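Local coordinates for protein cellulose hydrolase (Bacillus licheniformis, PDB 4YZT) that hydrolyses internal beta-1,4-glucosidic bonds of cellulose as a family 5 endoglucanase with several modules, at residues I22-M31 / V261-I269; K203-P212 / D252-F260. All coordinates share one frame; numbering follows the deposited sequence.

In the fold
Both contacts belong to the eight-stranded parallel barrel of the catalytic module and lie on the same side of the chain's centre. The modelled chain starts at Ile22, and helix 24-31 precedes the first barrel strand; contact 1 brings it against the start of strand 267-272, the seventh, and so closes a loop of 229 residues. Contact 2 lies entirely within that span, its second segment ending at Phe260, just before 261-269 begins: it pairs helix 203-208 with helix 243-261 on either side of strand 218-224 in the chain. The two meet where helix 243-261 runs out, Tyr265 N probably bonding to Phe260 O and the Tyr265 hydroxyl packing on Pro212.

Contact 1: I22-M31 / V261-I269; sequences ITPADLLENM and VREGYPVII
Pro24, in the first turn of helix 24-31, packs its ring against the turn Val261-Gly264 and the backbone at Tyr265 and Pro266, and apolar contacts of this sort carry most of the interface. Its CB meets Val261 CG1 at 3.7 Å, while its CG lies 3.6 Å from Tyr265 O, close to Val261 O as well. One turn on, Leu27 sends CD2 between two partners, 3.8 Å from Pro266 CB and equally near Ile268 CG1, crossing both side chains at about a right angle; with CG anti to the backbone N (chi1 -161°), the side chain extends toward them. Met31 ends the row, its chain bent at chi3 (65°) where CE touches Ile268 CD1 at 4.0 Å. An alanine in place of Pro24, keeping CB but losing CG and CD, would probably leave a gap against the carbonyl oxygens of Val261, Gly264 and Tyr265.

No direct hydrogen bond joins the segments; two waters do the polar work. One donates to Ile22 O and to Gly264 O, at 2.7 Å from the latter; the other donates to Pro24 O and accepts from Val267 N at 3.1 Å.

Within each segment, capping fixes the shape. Thr23 and Asp26 form a capping box, Asp26 N giving to Thr23 OG1 at 3.0 Å and Thr23 N reaching Asp26 OD2 from above the carboxylate plane. Gly264, at positive phi, is the C-prime residue of a Schellman motif ending helix 243-261. Beyond the contact, Leu27 and Met31 also touch Val300 of the neighbouring strand 299-303, so the helix covers the foot of the barrel where strand 267-272 begins. The chemistry is thus apolar between side chains, with no direct polar bond across, and backbone polar groups facing the join are linked through water.

Contact 2: K203-P212 / D252-F260; sequences KDELLHSFEP and DIKPVYEKF
The Phe260 ring has Lys259 CG of its own helix over the centre of one face, and at its edge, near the ring plane, Leu206 O lies 3.3 Å from CZ. Leu206 CG closes on CE2 of the same ring at 3.8 Å. Phe210 carries Leu206 CD1 on one face, offset toward the rim, and meets Phe260 CZ at its own edge.

Beside the rings, Leu207 is a knob in a hole formed by Pro255, Val256, Lys259 and Phe260; its CD1 reaches Pro255 CB at 3.9 Å. Lys259, extended beyond CG, donates from NZ to Leu207 O at 2.7 Å, tilted 33° from the carbonyl plane. A water accepts from the same NZ and lies within reach of Leu206 O and Phe210 O. At the other end Lys203, bent at chi3 and chi4, lays CD against Asp252 O, its NZ salt-bridged to Asp204 OD1 at 2.7 Å and only weakly bonded to Asp252 O. Asp252 OD2 is held by Tyr224.

Helices 203-208 and 243-261 run at 29° to each other, with strand 218-224 behind them, as neighbouring outer helices do in a (beta/alpha)8 TIM barrel.

Contact 1: I22-M31 / V261-I269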
# COMPACT_ATOMS: atom_id res chain seq x y z
N ILE A 22 -7.03 6.34 -28.02
CA ILE A 22 -7.21 5.46 -26.86
C ILE A 22 -8.15 6.09 -25.83
O ILE A 22 -7.87 7.15 -25.27
CB ILE A 22 -5.87 5.12 -26.19
CG1 ILE A 22 -5.02 4.24 -27.12
CG2 ILE A 22 -6.09 4.40 -24.86
CD1 ILE A 22 -3.82 3.61 -26.43
N THR A 23 -9.26 5.41 -25.59
CA THR A 23 -10.24 5.87 -24.62
C THR A 23 -9.85 5.51 -23.19
O THR A 23 -9.02 4.63 -22.97
CB THR A 23 -11.62 5.28 -24.90
OG1 THR A 23 -11.53 3.85 -24.78
CG2 THR A 23 -12.11 5.67 -26.30
N PRO A 24 -10.46 6.18 -22.22
CA PRO A 24 -10.28 5.75 -20.83
C PRO A 24 -10.63 4.27 -20.66
O PRO A 24 -9.96 3.57 -19.91
CB PRO A 24 -11.24 6.66 -20.05
CG PRO A 24 -11.31 7.91 -20.90
CD PRO A 24 -11.26 7.43 -22.31
N ALA A 25 -11.62 3.79 -21.40
CA ALA A 25 -12.03 2.39 -21.24
C ALA A 25 -10.98 1.44 -21.81
O ALA A 25 -10.73 0.36 -21.24
CB ALA A 25 -13.39 2.15 -21.89
N ASP A 26 -10.38 1.83 -22.93
CA ASP A 26 -9.30 1.06 -23.53
C ASP A 26 -8.12 0.91 -22.56
O ASP A 26 -7.55 -0.17 -22.43
CB ASP A 26 -8.84 1.73 -24.83
CG ASP A 26 -9.86 1.60 -25.96
OD1 ASP A 26 -10.68 0.65 -25.94
OD2 ASP A 26 -9.84 2.47 -26.87
N LEU A 27 -7.74 2.00 -21.89
CA LEU A 27 -6.61 1.96 -20.96
C LEU A 27 -6.92 1.05 -19.77
O LEU A 27 -6.06 0.30 -19.32
CB LEU A 27 -6.22 3.36 -20.46
CG LEU A 27 -4.81 3.40 -19.88
CD1 LEU A 27 -3.81 3.38 -21.02
CD2 LEU A 27 -4.57 4.59 -18.93
N LEU A 28 -8.16 1.13 -19.27
CA LEU A 28 -8.58 0.28 -18.15
C LEU A 28 -8.48 -1.18 -18.57
O LEU A 28 -7.90 -1.99 -17.86
CB LEU A 28 -10.02 0.62 -17.71
CG LEU A 28 -10.53 -0.15 -16.49
CD1 LEU A 28 -9.91 0.39 -15.20
CD2 LEU A 28 -12.06 -0.16 -16.40
N GLU A 29 -9.03 -1.51 -19.74
CA GLU A 29 -9.03 -2.89 -20.24
C GLU A 29 -7.60 -3.42 -20.40
O GLU A 29 -7.33 -4.59 -20.09
CB GLU A 29 -9.78 -2.97 -21.58
CG GLU A 29 -9.63 -4.32 -22.29
CD GLU A 29 -10.28 -5.47 -21.55
OE1 GLU A 29 -11.16 -5.22 -20.69
OE2 GLU A 29 -9.91 -6.63 -21.83
N ASN A 30 -6.69 -2.57 -20.85
CA ASN A 30 -5.33 -3.01 -21.10
C ASN A 30 -4.42 -3.04 -19.87
O ASN A 30 -3.50 -3.87 -19.82
CB ASN A 30 -4.67 -2.14 -22.17
CG ASN A 30 -5.27 -2.34 -23.54
OD1 ASN A 30 -5.87 -3.38 -23.83
ND2 ASN A 30 -5.11 -1.34 -24.40
N MET A 31 -4.65 -2.15 -18.90
CA MET A 31 -3.69 -1.97 -17.78
C MET A 31 -4.15 -2.44 -16.38
O MET A 31 -3.32 -2.71 -15.51
CB MET A 31 -3.27 -0.50 -17.68
CG MET A 31 -2.52 0.05 -18.92
SD MET A 31 -1.79 1.69 -18.60
CE MET A 31 -0.56 1.32 -17.35
N VAL A 261 -12.46 12.02 -16.92
CA VAL A 261 -12.64 10.73 -17.59
C VAL A 261 -13.78 10.79 -18.60
O VAL A 261 -13.63 10.35 -19.74
CB VAL A 261 -12.91 9.57 -16.58
CG1 VAL A 261 -13.20 8.27 -17.33
CG2 VAL A 261 -11.73 9.38 -15.63
N ARG A 262 -14.92 11.36 -18.21
CA ARG A 262 -16.04 11.34 -19.14
C ARG A 262 -15.87 12.42 -20.22
O ARG A 262 -16.68 12.51 -21.14
CB ARG A 262 -17.38 11.46 -18.41
CG ARG A 262 -17.72 12.80 -17.82
CD ARG A 262 -19.13 12.74 -17.22
NE ARG A 262 -19.44 13.98 -16.52
CZ ARG A 262 -20.30 14.08 -15.51
NH1 ARG A 262 -20.97 13.01 -15.07
NH2 ARG A 262 -20.49 15.26 -14.95
N GLU A 263 -14.79 13.19 -20.13
CA GLU A 263 -14.40 14.10 -21.21
C GLU A 263 -13.31 13.48 -22.10
O GLU A 263 -12.76 14.15 -22.98
CB GLU A 263 -13.91 15.44 -20.64
CG GLU A 263 -14.99 16.28 -19.97
CD GLU A 263 -16.20 16.49 -20.86
OE1 GLU A 263 -16.02 16.87 -22.04
OE2 GLU A 263 -17.34 16.29 -20.37
N GLY A 264 -12.98 12.22 -21.85
CA GLY A 264 -12.06 11.50 -22.72
C GLY A 264 -10.61 11.36 -22.25
O GLY A 264 -9.78 10.80 -22.98
N TYR A 265 -10.30 11.86 -21.07
CA TYR A 265 -8.95 11.70 -20.51
C TYR A 265 -8.80 10.37 -19.77
O TYR A 265 -9.47 10.16 -18.76
CB TYR A 265 -8.61 12.84 -19.54
CG TYR A 265 -8.41 14.17 -20.20
CD1 TYR A 265 -7.21 14.47 -20.83
CD2 TYR A 265 -9.41 15.13 -20.21
CE1 TYR A 265 -7.01 15.70 -21.46
CE2 TYR A 265 -9.23 16.36 -20.83
CZ TYR A 265 -8.02 16.63 -21.45
OH TYR A 265 -7.82 17.84 -22.07
N PRO A 266 -7.91 9.49 -20.25
CA PRO A 266 -7.61 8.30 -19.44
C PRO A 266 -6.96 8.72 -18.12
O PRO A 266 -6.32 9.77 -18.06
CB PRO A 266 -6.63 7.51 -20.31
CG PRO A 266 -6.79 8.08 -21.71
CD PRO A 266 -7.12 9.53 -21.49
N VAL A 267 -7.14 7.91 -17.08
CA VAL A 267 -6.57 8.23 -15.78
C VAL A 267 -5.90 7.01 -15.14
O VAL A 267 -6.45 5.89 -15.15
CB VAL A 267 -7.66 8.80 -14.82
CG1 VAL A 267 -7.13 8.95 -13.40
CG2 VAL A 267 -8.18 10.15 -15.34
N ILE A 268 -4.70 7.24 -14.62
CA ILE A 268 -3.97 6.24 -13.87
C ILE A 268 -3.82 6.65 -12.41
O ILE A 268 -3.30 7.73 -12.12
CB ILE A 268 -2.55 5.99 -14.44
CG1 ILE A 268 -2.62 5.33 -15.81
CG2 ILE A 268 -1.72 5.10 -13.49
CD1 ILE A 268 -1.25 5.16 -16.50
N ILE A 269 -4.28 5.80 -11.51
CA ILE A 269 -3.99 5.98 -10.09
C ILE A 269 -2.63 5.33 -9.87
O ILE A 269 -2.54 4.10 -9.76
CB ILE A 269 -5.08 5.34 -9.22
CG1 ILE A 269 -6.45 5.94 -9.54
CG2 ILE A 269 -4.78 5.52 -7.75
CD1 ILE A 269 -7.61 5.01 -9.23
O HOH W 1 -9.78 9.57 -25.37
O HOH W 2 -8.51 5.25 -17.94

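Contact 2: K203-P212 / D252-F260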
# COMPACT_ATOMS: atom_id res chain seq x y z
N LYS A 203 -4.97 14.62 -5.93
CA LYS A 203 -6.25 14.63 -6.63
C LYS A 203 -6.90 16.02 -6.65
O LYS A 203 -7.51 16.43 -7.64
CB LYS A 203 -7.17 13.60 -5.97
CG LYS A 203 -8.64 13.86 -6.06
CD LYS A 203 -9.34 13.10 -4.95
CE LYS A 203 -9.37 13.91 -3.66
NZ LYS A 203 -10.49 14.90 -3.64
N ASP A 204 -6.74 16.78 -5.57
CA ASP A 204 -7.37 18.09 -5.53
C ASP A 204 -6.60 19.09 -6.38
O ASP A 204 -7.20 19.98 -6.99
CB ASP A 204 -7.50 18.57 -4.08
CG ASP A 204 -8.49 17.73 -3.29
OD1 ASP A 204 -9.58 17.44 -3.83
OD2 ASP A 204 -8.17 17.32 -2.16
N GLU A 205 -5.28 18.93 -6.46
CA GLU A 205 -4.50 19.77 -7.36
C GLU A 205 -4.89 19.49 -8.81
O GLU A 205 -5.00 20.43 -9.63
CB GLU A 205 -3.00 19.54 -7.17
CG GLU A 205 -2.49 19.91 -5.78
CD GLU A 205 -2.45 21.41 -5.51
OE1 GLU A 205 -2.34 22.23 -6.45
OE2 GLU A 205 -2.53 21.78 -4.31
N LEU A 206 -5.10 18.22 -9.14
CA LEU A 206 -5.50 17.84 -10.48
C LEU A 206 -6.84 18.51 -10.86
O LEU A 206 -7.05 18.91 -12.01
CB LEU A 206 -5.62 16.30 -10.58
CG LEU A 206 -5.80 15.75 -11.99
CD1 LEU A 206 -4.48 15.82 -12.75
CD2 LEU A 206 -6.31 14.33 -11.92
N LEU A 207 -7.71 18.65 -9.88
CA LEU A 207 -9.05 19.17 -10.09
C LEU A 207 -9.12 20.69 -10.11
O LEU A 207 -10.04 21.26 -10.71
CB LEU A 207 -9.98 18.63 -9.01
CG LEU A 207 -10.29 17.14 -9.13
CD1 LEU A 207 -11.00 16.62 -7.89
CD2 LEU A 207 -11.15 16.91 -10.38
N HIS A 208 -8.15 21.36 -9.48
CA HIS A 208 -8.29 22.80 -9.23
C HIS A 208 -7.15 23.70 -9.70
O HIS A 208 -7.35 24.90 -9.87
CB HIS A 208 -8.50 23.05 -7.74
CG HIS A 208 -9.68 22.33 -7.18
ND1 HIS A 208 -10.96 22.48 -7.69
CD2 HIS A 208 -9.79 21.45 -6.15
CE1 HIS A 208 -11.79 21.71 -7.01
NE2 HIS A 208 -11.11 21.08 -6.07
N SER A 209 -5.96 23.15 -9.90
CA SER A 209 -4.80 23.97 -10.25
C SER A 209 -4.15 23.50 -11.54
O SER A 209 -3.46 24.25 -12.25
CB SER A 209 -3.79 23.95 -9.11
OG SER A 209 -4.44 24.10 -7.86
N PHE A 210 -4.38 22.25 -11.85
CA PHE A 210 -3.84 21.61 -13.03
C PHE A 210 -4.55 22.08 -14.29
O PHE A 210 -5.75 22.34 -14.27
CB PHE A 210 -3.97 20.10 -12.86
CG PHE A 210 -3.61 19.29 -14.07
CD1 PHE A 210 -2.29 18.98 -14.34
CD2 PHE A 210 -4.60 18.78 -14.89
CE1 PHE A 210 -1.96 18.19 -15.43
CE2 PHE A 210 -4.27 17.99 -15.99
CZ PHE A 210 -2.96 17.70 -16.25
N GLU A 211 -3.81 22.20 -15.39
CA GLU A 211 -4.44 22.33 -16.70
C GLU A 211 -3.77 21.35 -17.67
O GLU A 211 -2.55 21.28 -17.73
CB GLU A 211 -4.36 23.76 -17.24
CG GLU A 211 -5.27 24.74 -16.51
CD GLU A 211 -6.75 24.32 -16.55
OE1 GLU A 211 -7.24 23.92 -17.62
OE2 GLU A 211 -7.41 24.39 -15.49
N PRO A 212 -4.58 20.58 -18.41
CA PRO A 212 -4.05 19.57 -19.33
C PRO A 212 -3.20 20.20 -20.43
O PRO A 212 -3.61 21.20 -21.02
CB PRO A 212 -5.30 18.92 -19.93
CG PRO A 212 -6.44 19.36 -19.08
CD PRO A 212 -6.05 20.69 -18.50
N ASP A 252 -14.57 11.11 -2.97
CA ASP A 252 -13.21 11.57 -3.25
C ASP A 252 -12.87 11.49 -4.74
O ASP A 252 -12.31 12.44 -5.29
CB ASP A 252 -12.18 10.77 -2.45
CG ASP A 252 -11.92 11.36 -1.07
OD1 ASP A 252 -12.42 12.46 -0.79
OD2 ASP A 252 -11.19 10.72 -0.28
N ILE A 253 -13.20 10.38 -5.39
CA ILE A 253 -12.67 10.14 -6.73
C ILE A 253 -13.70 10.41 -7.85
O ILE A 253 -13.31 10.66 -9.00
CB ILE A 253 -12.13 8.69 -6.85
CG1 ILE A 253 -13.27 7.68 -6.89
CG2 ILE A 253 -11.18 8.39 -5.69
CD1 ILE A 253 -12.78 6.25 -7.10
N LYS A 254 -14.99 10.39 -7.53
CA LYS A 254 -16.03 10.73 -8.53
C LYS A 254 -15.81 12.06 -9.29
O LYS A 254 -16.04 12.11 -10.50
CB LYS A 254 -17.41 10.75 -7.85
CG LYS A 254 -18.58 11.03 -8.80
CD LYS A 254 -19.90 11.00 -8.05
CE LYS A 254 -21.09 11.25 -8.96
NZ LYS A 254 -22.36 11.12 -8.20
N PRO A 255 -15.37 13.14 -8.62
CA PRO A 255 -15.15 14.38 -9.39
C PRO A 255 -14.07 14.27 -10.47
O PRO A 255 -14.08 15.06 -11.42
CB PRO A 255 -14.71 15.39 -8.31
CG PRO A 255 -15.33 14.89 -7.06
CD PRO A 255 -15.26 13.39 -7.17
N VAL A 256 -13.15 13.31 -10.33
CA VAL A 256 -12.09 13.12 -11.33
C VAL A 256 -12.70 12.46 -12.55
O VAL A 256 -12.36 12.78 -13.69
CB VAL A 256 -10.91 12.29 -10.78
CG1 VAL A 256 -9.89 12.01 -11.87
CG2 VAL A 256 -10.26 13.02 -9.61
N TYR A 257 -13.63 11.53 -12.31
CA TYR A 257 -14.40 10.97 -13.40
C TYR A 257 -15.21 12.06 -14.10
O TYR A 257 -15.23 12.15 -15.32
CB TYR A 257 -15.33 9.87 -12.89
CG TYR A 257 -16.33 9.45 -13.91
CD1 TYR A 257 -15.97 8.59 -14.94
CD2 TYR A 257 -17.64 9.91 -13.86
CE1 TYR A 257 -16.89 8.20 -15.90
CE2 TYR A 257 -18.57 9.53 -14.82
CZ TYR A 257 -18.18 8.67 -15.83
OH TYR A 257 -19.09 8.27 -16.79
N GLU A 258 -15.87 12.91 -13.32
CA GLU A 258 -16.77 13.89 -13.92
C GLU A 258 -16.03 14.97 -14.72
O GLU A 258 -16.51 15.38 -15.78
CB GLU A 258 -17.64 14.54 -12.85
CG GLU A 258 -18.60 13.58 -12.13
CD GLU A 258 -19.32 14.26 -10.97
OE1 GLU A 258 -20.56 14.38 -11.01
OE2 GLU A 258 -18.64 14.69 -10.02
N LYS A 259 -14.89 15.44 -14.23
CA LYS A 259 -14.17 16.52 -14.91
C LYS A 259 -13.35 16.01 -16.08
O LYS A 259 -13.25 16.69 -17.11
CB LYS A 259 -13.25 17.27 -13.94
CG LYS A 259 -12.60 18.51 -14.59
CD LYS A 259 -11.90 19.40 -13.58
CE LYS A 259 -11.49 20.72 -14.23
NZ LYS A 259 -11.11 21.72 -13.20
N PHE A 260 -12.79 14.82 -15.94
CA PHE A 260 -11.77 14.37 -16.88
C PHE A 260 -12.14 13.10 -17.64
O PHE A 260 -12.11 13.09 -18.86
CB PHE A 260 -10.44 14.17 -16.17
CG PHE A 260 -9.84 15.45 -15.63
CD1 PHE A 260 -9.51 16.49 -16.49
CD2 PHE A 260 -9.58 15.60 -14.27
CE1 PHE A 260 -8.97 17.68 -16.00
CE2 PHE A 260 -9.02 16.77 -13.78
CZ PHE A 260 -8.72 17.82 -14.63
O HOH W 3 -7.93 21.20 -13.24